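PDB 2FPO: ribosomal RNA small subunit methyltransferase D, which transfers a methyl group from S-adenosyl-L-methionine to N2 of guanine 966 of 16S rRNA in the assembled 30S particle. Local coordinates for residues A[21-29]-A[92-102]. Residues are numbered along the deposited sequence; the frame is centred on the assembly and turned at random.
Sequences WRGRKLPVP and QLIKNLATLKA
Leu100 fills the space between Trp21, Arg24 and Leu26 where the C-terminal end of helix 87-99 meets the N-terminal hairpin. Its CD2 sits over the indole face, 3.9 Å from the centroid of the five-membered ring and 13° off the normal, a CH-pi contact; CB lies above the same ring system nearer its rim. The other methyl, CD1, meets Leu26 CD1 tip to tip at 3.6 Å. With CG of Trp21 beside its backbone N, the six-membered ring extends to the chain leaving the helix, where CH2 touches Ala102 CB at 3.7 Å. The chain leaves the helix there through a Schellman motif, Lys101 taking positive phi. Arg24, bent at chi2 and chi3, folds its guanidinium back over Leu100 CD2 and presents an edge to Thr99 CG2; a water accepts from NH1 and donates to Thr99 O, linking loop to helix.

Farther along, polar groups take over. Asn96 ND2 donates a nearly straight hydrogen bond to Pro27 O (3.0 Å, 170°); the acceptor lies in the plane of the Asn96 amide, while the donor is tilted from the plane of the Pro27 carbonyl. Gln92, its chain bent at chi2, hydrogen-bonds through NE2 to Asn96 OD1 (3.0 Å) from above that carbonyl's plane, while Gln92 CG packs 3.3 Å from Pro29 CD. Replacing Asn96 by an alanine is likely to leave Pro27 O and the Gln92 amide each without this partner and a gap beside Leu26 CB, where the amide had packed.

Strand 25-27 runs roughly antiparallel to the helix (148°) and pairs antiparallel with strand 13-15, while Leu93 and Leu97 turn to strand 105-108 of the Rossmann-like methyltransferase sheet. The chemistry implies a hairpin fastened to the catalytic fold by an apolar patch at one end and a buried asparagine amide at the other.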
loop_
_atom_site.group_PDB
_atom_site.type_symbol
_atom_site.label_atom_id
_atom_site.label_comp_id
_atom_site.label_asym_id
_atom_site.label_seq_id
_atom_site.Cartn_x
_atom_site.Cartn_y
_atom_site.Cartn_z
ATOM N N TRP A 21 -9.417 10.939 10.511
ATOM C CA TRP A 21 -10.752 10.410 10.198
ATOM C C TRP A 21 -11.073 9.157 10.972
ATOM O O TRP A 21 -11.864 8.326 10.533
ATOM C CB TRP A 21 -10.936 10.168 8.693
ATOM C CG TRP A 21 -10.594 11.360 7.860
ATOM C CD1 TRP A 21 -11.091 12.620 7.984
ATOM C CD2 TRP A 21 -9.656 11.393 6.785
ATOM N NE1 TRP A 21 -10.524 13.444 7.035
ATOM C CE2 TRP A 21 -9.639 12.711 6.285
ATOM C CE3 TRP A 21 -8.838 10.431 6.181
ATOM C CZ2 TRP A 21 -8.824 13.093 5.210
ATOM C CZ3 TRP A 21 -8.040 10.807 5.117
ATOM C CH2 TRP A 21 -8.029 12.129 4.648
ATOM N N ARG A 22 -10.450 9.034 12.135
ATOM C CA ARG A 22 -10.592 7.849 12.971
ATOM C C ARG A 22 -12.062 7.695 13.261
ATOM O O ARG A 22 -12.722 8.663 13.657
ATOM C CB ARG A 22 -9.803 8.035 14.266
ATOM C CG ARG A 22 -10.225 7.147 15.384
ATOM C CD ARG A 22 -9.322 7.334 16.585
ATOM N NE ARG A 22 -9.659 8.535 17.352
ATOM C CZ ARG A 22 -10.351 8.536 18.485
ATOM N NH1 ARG A 22 -10.597 9.686 19.116
ATOM N NH2 ARG A 22 -10.821 7.402 18.985
ATOM N N GLY A 23 -12.581 6.498 13.019
ATOM C CA GLY A 23 -13.995 6.227 13.251
ATOM C C GLY A 23 -14.908 6.609 12.085
ATOM O O GLY A 23 -16.105 6.333 12.136
ATOM N N ARG A 24 -14.369 7.252 11.047
ATOM C CA ARG A 24 -15.197 7.599 9.879
ATOM C C ARG A 24 -15.441 6.336 9.056
ATOM O O ARG A 24 -14.519 5.562 8.837
ATOM C CB ARG A 24 -14.553 8.710 9.005
ATOM C CG ARG A 24 -14.494 10.118 9.676
ATOM C CD ARG A 24 -15.837 10.848 9.646
ATOM N NE ARG A 24 -16.315 11.014 8.287
ATOM C CZ ARG A 24 -15.987 12.040 7.504
ATOM N NH1 ARG A 24 -15.193 13.005 7.974
ATOM N NH2 ARG A 24 -16.469 12.119 6.265
ATOM N N LYS A 25 -16.683 6.149 8.609
ATOM C CA LYS A 25 -17.124 4.966 7.857
ATOM C C LYS A 25 -17.359 5.339 6.377
ATOM O O LYS A 25 -17.987 6.376 6.115
ATOM C CB LYS A 25 -18.427 4.434 8.478
ATOM C CG LYS A 25 -18.498 4.560 10.006
ATOM C CD LYS A 25 -19.731 3.883 10.595
ATOM C CE LYS A 25 -19.791 4.053 12.109
ATOM N NZ LYS A 25 -18.641 3.388 12.807
ATOM N N LEU A 26 -16.892 4.496 5.443
ATOM C CA LEU A 26 -16.964 4.753 3.982
ATOM C C LEU A 26 -17.462 3.543 3.169
ATOM O O LEU A 26 -17.091 2.415 3.464
ATOM C CB LEU A 26 -15.584 5.183 3.434
ATOM C CG LEU A 26 -14.909 6.466 3.938
ATOM C CD1 LEU A 26 -13.482 6.477 3.480
ATOM C CD2 LEU A 26 -15.609 7.751 3.496
ATOM N N PRO A 27 -18.295 3.779 2.127
ATOM C CA PRO A 27 -18.848 2.678 1.315
ATOM C C PRO A 27 -17.841 2.116 0.305
ATOM O O PRO A 27 -17.181 2.882 -0.388
ATOM C CB PRO A 27 -19.992 3.352 0.572
ATOM C CG PRO A 27 -19.487 4.727 0.359
ATOM C CD PRO A 27 -18.778 5.085 1.647
ATOM N N VAL A 28 -17.710 0.792 0.245
ATOM C CA VAL A 28 -16.856 0.145 -0.753
ATOM C C VAL A 28 -17.638 -0.931 -1.466
ATOM O O VAL A 28 -17.943 -1.967 -0.881
ATOM C CB VAL A 28 -15.507 -0.405 -0.196
ATOM C CG1 VAL A 28 -14.645 0.736 0.281
ATOM C CG2 VAL A 28 -15.727 -1.458 0.908
ATOM N N PRO A 29 -17.905 -0.712 -2.763
ATOM C CA PRO A 29 -19.045 -1.282 -3.470
ATOM C C PRO A 29 -19.051 -2.814 -3.545
ATOM O O PRO A 29 -18.123 -3.477 -3.067
ATOM C CB PRO A 29 -18.923 -0.665 -4.873
ATOM C CG PRO A 29 -17.449 -0.385 -5.035
ATOM C CD PRO A 29 -17.024 0.061 -3.667
ATOM N N GLN A 92 -15.015 4.502 -7.013
ATOM C CA GLN A 92 -15.542 4.630 -5.644
ATOM C C GLN A 92 -14.479 5.202 -4.723
ATOM O O GLN A 92 -14.760 6.042 -3.863
ATOM C CB GLN A 92 -16.028 3.284 -5.105
ATOM C CG GLN A 92 -16.662 3.357 -3.673
ATOM C CD GLN A 92 -17.890 4.236 -3.604
ATOM O OE1 GLN A 92 -18.857 4.008 -4.325
ATOM N NE2 GLN A 92 -17.856 5.263 -2.742
ATOM N N LEU A 93 -13.245 4.765 -4.933
ATOM C CA LEU A 93 -12.123 5.328 -4.241
ATOM C C LEU A 93 -12.073 6.864 -4.395
ATOM O O LEU A 93 -11.918 7.577 -3.412
ATOM C CB LEU A 93 -10.838 4.687 -4.769
ATOM C CG LEU A 93 -9.577 4.846 -3.936
ATOM C CD1 LEU A 93 -9.850 4.832 -2.393
ATOM C CD2 LEU A 93 -8.632 3.745 -4.346
ATOM N N ILE A 94 -12.191 7.348 -5.630
ATOM C CA ILE A 94 -12.205 8.778 -5.940
ATOM C C ILE A 94 -13.338 9.498 -5.187
ATOM O O ILE A 94 -13.153 10.600 -4.664
ATOM C CB ILE A 94 -12.336 8.984 -7.476
ATOM C CG1 ILE A 94 -11.025 8.588 -8.189
ATOM C CG2 ILE A 94 -12.811 10.435 -7.837
ATOM C CD1 ILE A 94 -11.165 8.495 -9.702
ATOM N N LYS A 95 -14.519 8.898 -5.199
ATOM C CA LYS A 95 -15.657 9.409 -4.439
ATOM C C LYS A 95 -15.360 9.487 -2.947
ATOM O O LYS A 95 -15.669 10.500 -2.313
ATOM C CB LYS A 95 -16.891 8.551 -4.681
ATOM C CG LYS A 95 -17.499 8.706 -6.081
ATOM C CD LYS A 95 -18.696 7.804 -6.190
ATOM C CE LYS A 95 -19.083 7.541 -7.631
ATOM N NZ LYS A 95 -20.143 6.503 -7.657
ATOM N N ASN A 96 -14.741 8.432 -2.383
ATOM C CA ASN A 96 -14.436 8.445 -0.952
ATOM C C ASN A 96 -13.412 9.486 -0.603
ATOM O O ASN A 96 -13.524 10.105 0.438
ATOM C CB ASN A 96 -14.035 7.064 -0.423
ATOM C CG ASN A 96 -15.173 6.084 -0.481
ATOM O OD1 ASN A 96 -16.334 6.481 -0.483
ATOM N ND2 ASN A 96 -14.858 4.800 -0.532
ATOM N N LEU A 97 -12.435 9.714 -1.479
ATOM C CA LEU A 97 -11.499 10.815 -1.262
ATOM C C LEU A 97 -12.185 12.191 -1.272
ATOM O O LEU A 97 -11.784 13.104 -0.534
ATOM C CB LEU A 97 -10.374 10.791 -2.305
ATOM C CG LEU A 97 -9.359 9.639 -2.198
ATOM C CD1 LEU A 97 -8.632 9.470 -3.526
ATOM C CD2 LEU A 97 -8.359 9.821 -1.042
ATOM N N ALA A 98 -13.195 12.344 -2.124
ATOM C CA ALA A 98 -13.939 13.601 -2.210
ATOM C C ALA A 98 -14.752 13.852 -0.919
ATOM O O ALA A 98 -14.737 14.961 -0.376
ATOM C CB ALA A 98 -14.817 13.614 -3.470
ATOM N N THR A 99 -15.407 12.817 -0.405
ATOM C CA THR A 99 -16.083 12.852 0.906
ATOM C C THR A 99 -15.184 13.341 2.059
ATOM O O THR A 99 -15.581 14.189 2.863
ATOM C CB THR A 99 -16.613 11.455 1.262
ATOM O OG1 THR A 99 -17.667 11.117 0.355
ATOM C CG2 THR A 99 -17.126 11.401 2.685
ATOM N N LEU A 100 -13.976 12.798 2.115
ATOM C CA LEU A 100 -13.002 13.097 3.140
ATOM C C LEU A 100 -12.280 14.414 2.889
ATOM O O LEU A 100 -11.521 14.872 3.757
ATOM C CB LEU A 100 -11.980 11.948 3.220
ATOM C CG LEU A 100 -12.513 10.569 3.606
ATOM C CD1 LEU A 100 -11.419 9.470 3.415
ATOM C CD2 LEU A 100 -13.074 10.588 5.060
ATOM N N LYS A 101 -12.517 15.006 1.705
ATOM C CA LYS A 101 -11.883 16.265 1.294
ATOM C C LYS A 101 -10.374 16.072 1.223
ATOM O O LYS A 101 -9.605 16.988 1.554
ATOM C CB LYS A 101 -12.203 17.425 2.275
ATOM C CG LYS A 101 -13.453 18.239 1.981
ATOM C CD LYS A 101 -13.833 19.045 3.231
ATOM C CE LYS A 101 -14.778 20.194 2.941
ATOM N NZ LYS A 101 -16.003 19.764 2.209
ATOM N N ALA A 102 -9.947 14.891 0.778
ATOM C CA ALA A 102 -8.535 14.583 0.737
ATOM C C ALA A 102 -8.008 14.912 -0.658
ATOM O O ALA A 102 -8.143 14.102 -1.601
ATOM C CB ALA A 102 -8.306 13.131 1.093
HETATM O O HOH W 1 -15.625 15.132 5.644
#